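Local coordinates for protein putative sulfatase yidJ (Bacteroides fragilis, PDB 2QZU) that probably hydrolyses sulfate esters as a metal-dependent enzyme of the arylsulfatase type, at residues H168-G173 with P201-S206; L224-N229 with G291-A296; F32-Q37 with M127-K132; V309-H314 with A359-T364. All coordinates share one frame; numbering follows the deposited sequence.

Overall arrangement
All four contacts are buried and share one large mixed sheet. Interaction 4 lies nearest the middle, its centre about 6 Å from the chain centre. Interaction 1 lies farthest out, at about 17 Å, on an outermost strand of the sheet within this chain. Interactions 1, 2 and 4 each pack a helix on a strand. Interaction 3 joins two strands across the one between them, strand 222-228, which also serves interaction 2. Interactions 2 and 4 are apolar in their cross-contacts. Interaction 1 adds a water bridge, and interaction 3 a salt bridge just past the strand ends. Interactions 1 and 2 touch through Arg292, which bonds to Glu202 and Ser206, and through Glu204 packing on Met228.

Interaction 1: H168-G173 with P201-S206; sequences HWIAYG and PEYEAS
Ile170 and Tyr203 make the apolar half of this contact. The methyl CG2 of Ile170 lies 4.1 Å from Tyr203 CE2. The two side chains cross at about a right angle, and the methyl meets the ring obliquely. Ile170 has chi1 near -59°, which sets CG2 trans to its own backbone N. Tyr183 touches both residues.

The polar half joins Tyr172 to Glu204. They form no direct hydrogen bond. Glu204 OE2 approaches the edge of the tyrosine ring near its plane, 4.1 Å from Tyr172 CE1. The ring and carboxylate planes are only 21° apart. A water closes the bridge. It accepts a hydrogen bond from Tyr172 OH at 2.5 Å and donates one to Glu204 OE2 at 2.6 Å. The tyrosine reaches this place with CG set between the backbone N and the carbonyl carbon (chi1 58°).

Each polar end has a further partner. Tyr172 OH also bonds to Asn229 ND2, and Glu204 OE2 to the hydroxyl of Tyr183. Both ends of the bridge are therefore gripped twice. Tyr203 OH bonds to Tyr194 OH.

Strand 168-172 is an outermost strand of the large sheet within this chain. After an excursion through the small hairpin 182-183 and 194-195, helix 200-213 packs against it. The chain then returns to the sheet as strand 222-228, parallel to 168-172 with strand 126-130 between. This is a beta-alpha-beta crossover, as expected in the alkaline phosphatase-like alpha/beta fold of sulfatases.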
loop_
_atom_site.group_PDB
_atom_site.type_symbol
_atom_site.label_atom_id
_atom_site.label_comp_id
_atom_site.label_asym_id
_atom_site.label_seq_id
_atom_site.Cartn_x
_atom_site.Cartn_y
_atom_site.Cartn_z
ATOM N N HIS A 168 -5.878 -4.175 32.608
ATOM C CA HIS A 168 -6.695 -4.650 31.493
ATOM C C HIS A 168 -5.921 -4.209 30.257
ATOM O O HIS A 168 -5.703 -3.014 30.050
ATOM C CB HIS A 168 -8.077 -4.002 31.509
ATOM C CG HIS A 168 -8.967 -4.462 30.401
ATOM N ND1 HIS A 168 -9.429 -5.758 30.304
ATOM C CD2 HIS A 168 -9.470 -3.804 29.328
ATOM C CE1 HIS A 168 -10.179 -5.876 29.224
ATOM N NE2 HIS A 168 -10.220 -4.705 28.614
ATOM N N TRP A 169 -5.520 -5.173 29.435
ATOM C CA TRP A 169 -4.692 -4.887 28.272
ATOM C C TRP A 169 -5.152 -5.551 26.976
ATOM O O TRP A 169 -5.245 -6.770 26.894
ATOM C CB TRP A 169 -3.263 -5.333 28.613
ATOM C CG TRP A 169 -2.165 -4.913 27.675
ATOM C CD1 TRP A 169 -1.612 -5.655 26.668
ATOM C CD2 TRP A 169 -1.433 -3.684 27.716
ATOM N NE1 TRP A 169 -0.570 -4.963 26.088
ATOM C CE2 TRP A 169 -0.442 -3.748 26.712
ATOM C CE3 TRP A 169 -1.515 -2.529 28.509
ATOM C CZ2 TRP A 169 0.461 -2.707 26.476
ATOM C CZ3 TRP A 169 -0.616 -1.492 28.276
ATOM C CH2 TRP A 169 0.359 -1.589 27.267
ATOM N N ILE A 170 -5.451 -4.725 25.978
ATOM C CA ILE A 170 -5.847 -5.191 24.650
ATOM C C ILE A 170 -5.118 -4.201 23.757
ATOM O O ILE A 170 -5.690 -3.207 23.308
ATOM C CB ILE A 170 -7.363 -5.072 24.423
ATOM C CG1 ILE A 170 -8.106 -5.903 25.472
ATOM C CG2 ILE A 170 -7.713 -5.560 23.021
ATOM C CD1 ILE A 170 -9.607 -5.717 25.458
ATOM N N ALA A 171 -3.847 -4.483 23.502
ATOM C CA ALA A 171 -3.030 -3.561 22.743
ATOM C C ALA A 171 -1.949 -4.200 21.892
ATOM O O ALA A 171 -1.793 -5.424 21.859
ATOM C CB ALA A 171 -2.394 -2.575 23.710
ATOM N N TYR A 172 -1.204 -3.341 21.205
ATOM C CA TYR A 172 -0.105 -3.762 20.349
ATOM C C TYR A 172 0.963 -2.663 20.317
ATOM O O TYR A 172 0.769 -1.588 20.894
ATOM C CB TYR A 172 -0.618 -4.045 18.932
ATOM C CG TYR A 172 -1.309 -2.871 18.276
ATOM C CD1 TYR A 172 -2.645 -2.567 18.554
ATOM C CD2 TYR A 172 -0.621 -2.049 17.380
ATOM C CE1 TYR A 172 -3.276 -1.471 17.953
ATOM C CE2 TYR A 172 -1.240 -0.960 16.776
ATOM C CZ TYR A 172 -2.566 -0.677 17.066
ATOM O OH TYR A 172 -3.181 0.395 16.460
ATOM N N GLY A 173 2.096 -2.943 19.671
ATOM C CA GLY A 173 3.164 -1.958 19.570
ATOM C C GLY A 173 2.750 -0.947 18.519
ATOM O O GLY A 173 2.374 0.179 18.837
ATOM N N PRO A 201 -10.710 1.107 14.970
ATOM C CA PRO A 201 -11.514 1.979 15.834
ATOM C C PRO A 201 -12.837 1.359 16.260
ATOM O O PRO A 201 -13.325 1.627 17.353
ATOM C CB PRO A 201 -11.710 3.227 14.977
ATOM C CG PRO A 201 -10.431 3.278 14.189
ATOM C CD PRO A 201 -10.279 1.833 13.761
ATOM N N GLU A 202 -13.414 0.547 15.376
ATOM C CA GLU A 202 -14.680 -0.124 15.652
ATOM C C GLU A 202 -14.518 -1.155 16.756
ATOM O O GLU A 202 -15.306 -1.196 17.702
ATOM C CB GLU A 202 -15.197 -0.829 14.397
ATOM C CG GLU A 202 -16.139 -0.014 13.551
ATOM C CD GLU A 202 -16.695 -0.815 12.388
ATOM O OE1 GLU A 202 -17.176 -1.945 12.626
ATOM O OE2 GLU A 202 -16.654 -0.316 11.243
ATOM N N TYR A 203 -13.492 -1.991 16.622
ATOM C CA TYR A 203 -13.212 -3.034 17.601
ATOM C C TYR A 203 -12.813 -2.406 18.931
ATOM O O TYR A 203 -13.309 -2.788 19.992
ATOM C CB TYR A 203 -12.080 -3.934 17.104
ATOM C CG TYR A 203 -11.663 -5.000 18.099
ATOM C CD1 TYR A 203 -12.494 -6.086 18.387
ATOM C CD2 TYR A 203 -10.436 -4.919 18.754
ATOM C CE1 TYR A 203 -12.105 -7.063 19.306
ATOM C CE2 TYR A 203 -10.041 -5.883 19.666
ATOM C CZ TYR A 203 -10.873 -6.949 19.939
ATOM O OH TYR A 203 -10.469 -7.888 20.855
ATOM N N GLU A 204 -11.915 -1.433 18.862
ATOM C CA GLU A 204 -11.451 -0.756 20.059
ATOM C C GLU A 204 -12.593 -0.098 20.819
ATOM O O GLU A 204 -12.661 -0.194 22.042
ATOM C CB GLU A 204 -10.368 0.255 19.681
ATOM C CG GLU A 204 -9.062 -0.436 19.315
ATOM C CD GLU A 204 -8.209 0.348 18.338
ATOM O OE1 GLU A 204 -8.538 1.521 18.058
ATOM O OE2 GLU A 204 -7.203 -0.216 17.852
ATOM N N ALA A 205 -13.497 0.563 20.103
ATOM C CA ALA A 205 -14.634 1.202 20.749
ATOM C C ALA A 205 -15.532 0.138 21.386
ATOM O O ALA A 205 -16.094 0.353 22.459
ATOM C CB ALA A 205 -15.424 2.035 19.735
ATOM N N SER A 206 -15.668 -1.013 20.730
ATOM C CA SER A 206 -16.491 -2.083 21.285
ATOM C C SER A 206 -15.893 -2.622 22.579
ATOM O O SER A 206 -16.619 -2.898 23.533
ATOM C CB SER A 206 -16.653 -3.225 20.282
ATOM O OG SER A 206 -17.469 -2.820 19.204
HETATM O O HOH W 1 -5.192 1.418 17.607
#

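Interaction 2: L224-N229 with G291-A296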
loop_
_atom_site.group_PDB
_atom_site.type_symbol
_atom_site.label_atom_id
_atom_site.label_comp_id
_atom_site.label_asym_id
_atom_site.label_seq_id
_atom_site.Cartn_x
_atom_site.Cartn_y
_atom_site.Cartn_z
ATOM N N LEU A 224 -9.182 4.688 31.732
ATOM C CA LEU A 224 -9.115 3.896 30.514
ATOM C C LEU A 224 -8.523 4.722 29.387
ATOM O O LEU A 224 -8.907 5.874 29.178
ATOM C CB LEU A 224 -10.515 3.413 30.101
ATOM C CG LEU A 224 -10.639 2.726 28.731
ATOM C CD1 LEU A 224 -10.014 1.342 28.794
ATOM C CD2 LEU A 224 -12.111 2.618 28.325
ATOM N N VAL A 225 -7.568 4.139 28.677
ATOM C CA VAL A 225 -6.969 4.806 27.533
ATOM C C VAL A 225 -7.430 4.043 26.298
ATOM O O VAL A 225 -7.407 2.812 26.278
ATOM C CB VAL A 225 -5.419 4.768 27.562
ATOM C CG1 VAL A 225 -4.870 5.330 26.256
ATOM C CG2 VAL A 225 -4.889 5.561 28.745
ATOM N N VAL A 226 -7.880 4.772 25.284
ATOM C CA VAL A 226 -8.293 4.164 24.028
ATOM C C VAL A 226 -7.419 4.878 22.997
ATOM O O VAL A 226 -7.622 6.054 22.709
ATOM C CB VAL A 226 -9.790 4.407 23.729
ATOM C CG1 VAL A 226 -10.175 3.720 22.429
ATOM C CG2 VAL A 226 -10.641 3.870 24.872
ATOM N N SER A 227 -6.433 4.155 22.475
ATOM C CA SER A 227 -5.473 4.690 21.516
ATOM C C SER A 227 -5.732 4.145 20.111
ATOM O O SER A 227 -5.277 3.054 19.762
ATOM C CB SER A 227 -4.059 4.323 21.982
ATOM O OG SER A 227 -3.066 4.802 21.096
HETATM N N MSE A 228 -6.459 4.918 19.306
HETATM C CA MSE A 228 -6.801 4.505 17.944
HETATM C C MSE A 228 -5.712 4.864 16.944
HETATM O O MSE A 228 -5.017 5.867 17.103
HETATM C CB MSE A 228 -8.122 5.150 17.530
HETATM C CG MSE A 228 -9.293 4.751 18.418
HETATM SE SE MSE A 228 -10.894 5.750 17.974
HETATM C CE MSE A 228 -12.146 4.845 19.150
ATOM N N ASN A 229 -5.578 4.044 15.907
ATOM C CA ASN A 229 -4.552 4.255 14.892
ATOM C C ASN A 229 -4.973 5.263 13.816
ATOM O O ASN A 229 -4.272 6.248 13.583
ATOM C CB ASN A 229 -4.148 2.915 14.267
ATOM C CG ASN A 229 -2.713 2.918 13.774
ATOM O OD1 ASN A 229 -2.267 3.875 13.147
ATOM N ND2 ASN A 229 -1.983 1.844 14.056
ATOM N N GLY A 291 -18.006 8.607 19.462
ATOM C CA GLY A 291 -19.391 8.821 19.849
ATOM C C GLY A 291 -19.963 7.614 20.575
ATOM O O GLY A 291 -20.746 7.756 21.518
ATOM N N ARG A 292 -19.575 6.420 20.136
ATOM C CA ARG A 292 -20.046 5.188 20.764
ATOM C C ARG A 292 -19.549 5.098 22.208
ATOM O O ARG A 292 -20.284 4.688 23.109
ATOM C CB ARG A 292 -19.548 3.975 19.979
ATOM C CG ARG A 292 -20.097 3.858 18.566
ATOM C CD ARG A 292 -19.458 2.667 17.867
ATOM N NE ARG A 292 -19.700 1.422 18.591
ATOM C CZ ARG A 292 -18.955 0.325 18.467
ATOM N NH1 ARG A 292 -17.908 0.317 17.650
ATOM N NH2 ARG A 292 -19.262 -0.769 19.151
ATOM N N ILE A 293 -18.293 5.479 22.427
ATOM C CA ILE A 293 -17.712 5.441 23.770
ATOM C C ILE A 293 -18.402 6.442 24.693
ATOM O O ILE A 293 -18.733 6.123 25.839
ATOM C CB ILE A 293 -16.194 5.738 23.722
ATOM C CG1 ILE A 293 -15.486 4.661 22.892
ATOM C CG2 ILE A 293 -15.617 5.784 25.142
ATOM C CD1 ILE A 293 -14.012 4.963 22.612
ATOM N N ILE A 294 -18.626 7.654 24.194
ATOM C CA ILE A 294 -19.285 8.682 24.985
ATOM C C ILE A 294 -20.684 8.212 25.370
ATOM O O ILE A 294 -21.114 8.385 26.510
ATOM C CB ILE A 294 -19.405 10.006 24.200
ATOM C CG1 ILE A 294 -18.013 10.542 23.862
ATOM C CG2 ILE A 294 -20.190 11.029 25.013
ATOM C CD1 ILE A 294 -17.102 10.706 25.059
ATOM N N GLU A 295 -21.384 7.601 24.418
ATOM C CA GLU A 295 -22.735 7.109 24.671
ATOM C C GLU A 295 -22.739 6.055 25.774
ATOM O O GLU A 295 -23.659 6.008 26.589
ATOM C CB GLU A 295 -23.341 6.519 23.394
ATOM C CG GLU A 295 -24.790 6.087 23.545
ATOM C CD GLU A 295 -25.380 5.552 22.254
ATOM O OE1 GLU A 295 -25.377 6.291 21.246
ATOM O OE2 GLU A 295 -25.849 4.393 22.246
ATOM N N ALA A 296 -21.711 5.211 25.796
ATOM C CA ALA A 296 -21.606 4.173 26.816
ATOM C C ALA A 296 -21.425 4.830 28.180
ATOM O O ALA A 296 -22.008 4.390 29.175
ATOM C CB ALA A 296 -20.432 3.248 26.515
#
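Ile293 meets Val226 and Met228 through a single methyl group. Its CD1 lies 4.0 Å from Val226 CG1 and 3.9 Å from Met228 CE. Both pairs reach toward each other tip to tip, so the helix and strand backbones stay well apart. The nearest CA atoms, those of Val226 and Ile293, are 9.5 Å from each other.

Met228 is present as selenomethionine. Its chain is stretched beyond CG, with chi2 and chi3 both near 174°, and this carries CE out to the helix. Ile293 is extended too: chi2 of 172° sends CD1 straight on from CG1 toward the sheet. Ile293 also touches Ile33 of the next strand and Ile212 of helix 200-213, which completes a small apolar cluster.

No hydrogen bond links the two segments. The polar bonds run to other elements. Arg292 turns to helix 200-213, where its NH2 bonds to Ser206 OG and its NH1 to Glu202 O. Ser227 OG bonds to Lys132 O and to Arg80.

After strand 222-228 the chain passes two short helices, 240-244 and 251-254, before the long helix 267-299, and then enters strand 306-311. The two strands are parallel, with strand 29-35 between them. The long helix covers one face of the sheet here, a helical layer characteristic of the alpha/beta sandwich of sulfatases.

Interaction 3: F32-Q37 with M127-K132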
loop_
_atom_site.group_PDB
_atom_site.type_symbol
_atom_site.label_atom_id
_atom_site.label_comp_id
_atom_site.label_asym_id
_atom_site.label_seq_id
_atom_site.Cartn_x
_atom_site.Cartn_y
_atom_site.Cartn_z
ATOM N N PHE A 32 -9.203 8.559 28.519
ATOM C CA PHE A 32 -8.257 9.254 27.663
ATOM C C PHE A 32 -8.309 8.642 26.274
ATOM O O PHE A 32 -7.872 7.505 26.062
ATOM C CB PHE A 32 -6.860 9.109 28.275
ATOM C CG PHE A 32 -5.815 9.993 27.656
ATOM C CD1 PHE A 32 -5.287 9.709 26.400
ATOM C CD2 PHE A 32 -5.316 11.082 28.363
ATOM C CE1 PHE A 32 -4.268 10.502 25.857
ATOM C CE2 PHE A 32 -4.304 11.877 27.834
ATOM C CZ PHE A 32 -3.777 11.585 26.580
ATOM N N ILE A 33 -8.862 9.393 25.332
ATOM C CA ILE A 33 -8.987 8.921 23.964
ATOM C C ILE A 33 -8.050 9.687 23.049
ATOM O O ILE A 33 -7.961 10.912 23.119
ATOM C CB ILE A 33 -10.426 9.104 23.440
ATOM C CG1 ILE A 33 -11.411 8.392 24.370
ATOM C CG2 ILE A 33 -10.541 8.536 22.023
ATOM C CD1 ILE A 33 -12.859 8.618 24.005
HETATM N N MSE A 34 -7.332 8.961 22.204
HETATM C CA MSE A 34 -6.438 9.610 21.265
HETATM C C MSE A 34 -6.460 8.858 19.950
HETATM O O MSE A 34 -6.671 7.648 19.911
HETATM C CB MSE A 34 -5.011 9.689 21.821
HETATM C CG MSE A 34 -4.332 8.361 22.074
HETATM SE SE MSE A 34 -2.522 8.618 22.745
HETATM C CE MSE A 34 -2.566 7.400 24.249
ATOM N N ALA A 35 -6.282 9.604 18.871
ATOM C CA ALA A 35 -6.262 9.041 17.535
ATOM C C ALA A 35 -4.931 9.507 16.981
ATOM O O ALA A 35 -4.617 10.694 17.021
ATOM C CB ALA A 35 -7.416 9.597 16.707
ATOM N N ASP A 36 -4.144 8.567 16.477
ATOM C CA ASP A 36 -2.830 8.888 15.955
ATOM C C ASP A 36 -2.844 9.733 14.676
ATOM O O ASP A 36 -3.686 9.547 13.796
ATOM C CB ASP A 36 -2.062 7.576 15.728
ATOM C CG ASP A 36 -0.587 7.790 15.482
ATOM O OD1 ASP A 36 -0.228 8.282 14.392
ATOM O OD2 ASP A 36 0.214 7.468 16.386
ATOM N N GLN A 37 -1.915 10.684 14.599
ATOM C CA GLN A 37 -1.759 11.524 13.415
ATOM C C GLN A 37 -2.986 12.361 13.055
ATOM O O GLN A 37 -3.286 12.561 11.874
ATOM C CB GLN A 37 -1.363 10.625 12.243
ATOM C CG GLN A 37 -0.714 11.325 11.069
ATOM C CD GLN A 37 0.247 10.404 10.346
ATOM O OE1 GLN A 37 1.244 9.961 10.921
ATOM N NE2 GLN A 37 -0.045 10.105 9.087
HETATM N N MSE A 127 -7.467 0.002 36.084
HETATM C CA MSE A 127 -6.767 0.488 34.886
HETATM C C MSE A 127 -6.941 -0.330 33.603
HETATM O O MSE A 127 -6.908 -1.558 33.629
HETATM C CB MSE A 127 -5.266 0.580 35.182
HETATM C CG MSE A 127 -4.909 1.309 36.467
HETATM SE SE MSE A 127 -5.326 3.185 36.414
HETATM C CE MSE A 127 -4.086 3.746 35.033
ATOM N N GLY A 128 -7.084 0.368 32.479
ATOM C CA GLY A 128 -7.235 -0.308 31.197
ATOM C C GLY A 128 -6.601 0.453 30.038
ATOM O O GLY A 128 -6.627 1.681 30.005
ATOM N N TYR A 129 -6.025 -0.279 29.090
ATOM C CA TYR A 129 -5.399 0.331 27.922
ATOM C C TYR A 129 -5.786 -0.475 26.686
ATOM O O TYR A 129 -5.570 -1.683 26.630
ATOM C CB TYR A 129 -3.871 0.341 28.065
ATOM C CG TYR A 129 -3.169 1.237 27.054
ATOM C CD1 TYR A 129 -2.671 2.487 27.430
ATOM C CD2 TYR A 129 -3.033 0.852 25.721
ATOM C CE1 TYR A 129 -2.059 3.332 26.505
ATOM C CE2 TYR A 129 -2.419 1.695 24.780
ATOM C CZ TYR A 129 -1.938 2.933 25.185
ATOM O OH TYR A 129 -1.348 3.782 24.277
ATOM N N ILE A 130 -6.366 0.198 25.698
ATOM C CA ILE A 130 -6.782 -0.465 24.468
ATOM C C ILE A 130 -6.188 0.281 23.276
ATOM O O ILE A 130 -6.347 1.494 23.165
ATOM C CB ILE A 130 -8.329 -0.451 24.330
ATOM C CG1 ILE A 130 -8.974 -1.129 25.540
ATOM C CG2 ILE A 130 -8.748 -1.147 23.042
ATOM C CD1 ILE A 130 -10.480 -0.952 25.597
ATOM N N GLY A 131 -5.493 -0.432 22.395
ATOM C CA GLY A 131 -4.942 0.229 21.224
ATOM C C GLY A 131 -3.437 0.234 21.079
ATOM O O GLY A 131 -2.740 -0.630 21.613
ATOM N N LYS A 132 -2.944 1.230 20.350
ATOM C CA LYS A 132 -1.523 1.395 20.065
ATOM C C LYS A 132 -0.734 1.933 21.255
ATOM O O LYS A 132 -1.096 2.952 21.843
ATOM C CB LYS A 132 -1.368 2.335 18.865
ATOM C CG LYS A 132 0.060 2.632 18.461
ATOM C CD LYS A 132 0.083 3.578 17.272
ATOM C CE LYS A 132 1.504 3.997 16.941
ATOM N NZ LYS A 132 1.533 4.992 15.834
#
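Lys132 is stretched along its whole length, with CG trans to its backbone N (chi1 179°), and this brings NZ to Asp36. The carboxylate of Asp36 faces the lysine. The two form a salt bridge, Lys132 NZ to Asp36 OD2, at 2.9 Å. The amine sits above the carboxylate plane, 65° out of it. Asp36 OD2 has a second salt bridge to Arg80 NH2. A weak hydrogen bond also runs from Lys132 NZ to Ser76 OG.

Met34, a selenomethionine, bends at chi3 and places CE 3.8 Å from Tyr129 OH. The two side chains cross at about a right angle. Tyr129 OH donates to Lys132 O at 2.6 Å, tilted 27° from the carbonyl plane. This bond ties the ring to the backbone just past the corner at Gly131, where Ser227 OG also bonds to Lys132 O.

Ser76 is the residue predicted to become 3-oxoalanine, though it is unmodified here. The salt bridge thus lies in the probable sulfatase active site. Asp36 OD2 also lies close to Asp313 OD2. Relatives bind a metal ion with acidic residues in this region, but none is seen bound to either here.

Strand 222-228 runs between the two strands. Its Ser227 N bonds to Ile130 O, and its Leu224 O to Phe32 N. Helix 76-85 touches Phe32, Met34 and Lys132, while helix 116-122 packs against Met127.

Interaction 4: V309-H314 with A359-T364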
loop_
_atom_site.group_PDB
_atom_site.type_symbol
_atom_site.label_atom_id
_atom_site.label_comp_id
_atom_site.label_asym_id
_atom_site.label_seq_id
_atom_site.Cartn_x
_atom_site.Cartn_y
_atom_site.Cartn_z
ATOM N N VAL A 309 -10.925 13.039 27.626
ATOM C CA VAL A 309 -9.974 13.795 26.827
ATOM C C VAL A 309 -9.866 13.199 25.432
ATOM O O VAL A 309 -9.786 11.978 25.294
ATOM C CB VAL A 309 -8.548 13.740 27.439
ATOM C CG1 VAL A 309 -7.586 14.561 26.590
ATOM C CG2 VAL A 309 -8.564 14.224 28.874
ATOM N N PHE A 310 -9.904 14.046 24.405
ATOM C CA PHE A 310 -9.697 13.565 23.038
ATOM C C PHE A 310 -8.518 14.365 22.508
ATOM O O PHE A 310 -8.573 15.595 22.439
ATOM C CB PHE A 310 -10.886 13.803 22.103
ATOM C CG PHE A 310 -10.631 13.299 20.701
ATOM C CD1 PHE A 310 -10.675 11.939 20.422
ATOM C CD2 PHE A 310 -10.250 14.177 19.687
ATOM C CE1 PHE A 310 -10.335 11.449 19.161
ATOM C CE2 PHE A 310 -9.905 13.698 18.416
ATOM C CZ PHE A 310 -9.947 12.333 18.157
ATOM N N THR A 311 -7.447 13.673 22.143
ATOM C CA THR A 311 -6.265 14.359 21.650
ATOM C C THR A 311 -5.501 13.483 20.653
ATOM O O THR A 311 -6.019 12.467 20.184
ATOM C CB THR A 311 -5.361 14.768 22.848
ATOM O OG1 THR A 311 -4.304 15.623 22.398
ATOM C CG2 THR A 311 -4.784 13.541 23.520
ATOM N N SER A 312 -4.280 13.880 20.318
ATOM C CA SER A 312 -3.471 13.130 19.360
ATOM C C SER A 312 -1.994 13.346 19.652
ATOM O O SER A 312 -1.621 14.333 20.284
ATOM C CB SER A 312 -3.791 13.587 17.933
ATOM O OG SER A 312 -3.080 12.823 16.969
ATOM N N ASP A 313 -1.156 12.421 19.193
ATOM C CA ASP A 313 0.277 12.531 19.429
ATOM C C ASP A 313 0.958 13.522 18.492
ATOM O O ASP A 313 2.022 14.049 18.815
ATOM C CB ASP A 313 0.944 11.145 19.344
ATOM C CG ASP A 313 0.666 10.416 18.033
ATOM O OD1 ASP A 313 -0.267 10.789 17.294
ATOM O OD2 ASP A 313 1.387 9.435 17.748
ATOM N N HIS A 314 0.343 13.776 17.341
ATOM C CA HIS A 314 0.882 14.720 16.362
ATOM C C HIS A 314 -0.009 14.850 15.134
ATOM O O HIS A 314 -0.929 14.054 14.931
ATOM C CB HIS A 314 2.290 14.300 15.914
ATOM C CG HIS A 314 2.351 12.948 15.280
ATOM N ND1 HIS A 314 1.874 12.690 14.011
ATOM C CD2 HIS A 314 2.829 11.767 15.745
ATOM C CE1 HIS A 314 2.054 11.412 13.725
ATOM N NE2 HIS A 314 2.633 10.831 14.762
ATOM N N ALA A 359 2.231 16.570 26.208
ATOM C CA ALA A 359 3.017 16.123 27.359
ATOM C C ALA A 359 2.667 16.753 28.707
ATOM O O ALA A 359 3.143 16.297 29.744
ATOM C CB ALA A 359 4.501 16.323 27.072
ATOM N N ASP A 360 1.852 17.801 28.699
ATOM C CA ASP A 360 1.464 18.451 29.948
ATOM C C ASP A 360 0.325 17.716 30.640
ATOM O O ASP A 360 -0.002 18.016 31.790
ATOM C CB ASP A 360 1.027 19.898 29.695
ATOM C CG ASP A 360 2.131 20.744 29.103
ATOM O OD1 ASP A 360 3.314 20.503 29.443
ATOM O OD2 ASP A 360 1.815 21.661 28.313
ATOM N N LEU A 361 -0.275 16.749 29.951
ATOM C CA LEU A 361 -1.404 16.027 30.525
ATOM C C LEU A 361 -1.115 15.216 31.791
ATOM O O LEU A 361 -2.008 15.034 32.616
ATOM C CB LEU A 361 -2.063 15.147 29.452
ATOM C CG LEU A 361 -2.783 15.970 28.372
ATOM C CD1 LEU A 361 -3.274 15.058 27.259
ATOM C CD2 LEU A 361 -3.955 16.726 28.992
ATOM N N TYR A 362 0.122 14.750 31.958
ATOM C CA TYR A 362 0.496 13.979 33.149
ATOM C C TYR A 362 0.257 14.830 34.413
ATOM O O TYR A 362 -0.625 14.516 35.215
ATOM C CB TYR A 362 1.969 13.541 33.035
ATOM C CG TYR A 362 2.519 12.616 34.111
ATOM C CD1 TYR A 362 2.263 12.835 35.467
ATOM C CD2 TYR A 362 3.403 11.590 33.770
ATOM C CE1 TYR A 362 2.880 12.058 36.453
ATOM C CE2 TYR A 362 4.025 10.817 34.740
ATOM C CZ TYR A 362 3.763 11.051 36.079
ATOM O OH TYR A 362 4.386 10.280 37.032
ATOM N N PRO A 363 1.017 15.930 34.597
ATOM C CA PRO A 363 0.763 16.718 35.811
ATOM C C PRO A 363 -0.606 17.405 35.832
ATOM O O PRO A 363 -1.243 17.498 36.883
ATOM C CB PRO A 363 1.915 17.721 35.819
ATOM C CG PRO A 363 2.155 17.955 34.364
ATOM C CD PRO A 363 2.079 16.552 33.782
ATOM N N THR A 364 -1.056 17.876 34.675
ATOM C CA THR A 364 -2.343 18.560 34.582
ATOM C C THR A 364 -3.515 17.683 35.020
ATOM O O THR A 364 -4.306 18.084 35.874
ATOM C CB THR A 364 -2.587 19.078 33.144
ATOM O OG1 THR A 364 -1.527 19.973 32.780
ATOM C CG2 THR A 364 -3.920 19.823 33.052
#
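Val309 and Thr311 face Leu361 where helix 361-368 packs on a central strand of the alkaline phosphatase-like alpha/beta sandwich. Val309 comes first. Its CG1 lies 4.4 Å from Leu361 CD1, a loose apolar contact. Leu340 of the neighbouring strand also touches Val309.

Two residues on, Thr311 offers its methyl to the same leucine branch, with CG2 4.3 Å from Leu361 CD1. Its hydroxyl OG1 bonds instead to Pro337 O. Leu361 is extended beyond CG (chi2 173°), which carries CD1 toward both strand residues. Phe32 and Leu83 also touch it, so helices 361-368 and 76-85 share this face of the sheet.

After the strand ends, Ser312 OG bonds to Ala35 O. Asp313 OD1 accepts from Gln37 N and lies above one face of the His314 ring, 3.6 Å from its plane and displaced toward the rim. This end of the segment adjoins Ser76, in the probable active site.

In the helical segment, Asp360 O takes two donors from one residue. Thr364 N comes at 3.1 Å, and Thr364 OG1 donates at 2.7 Å from 47° out of the carbonyl plane.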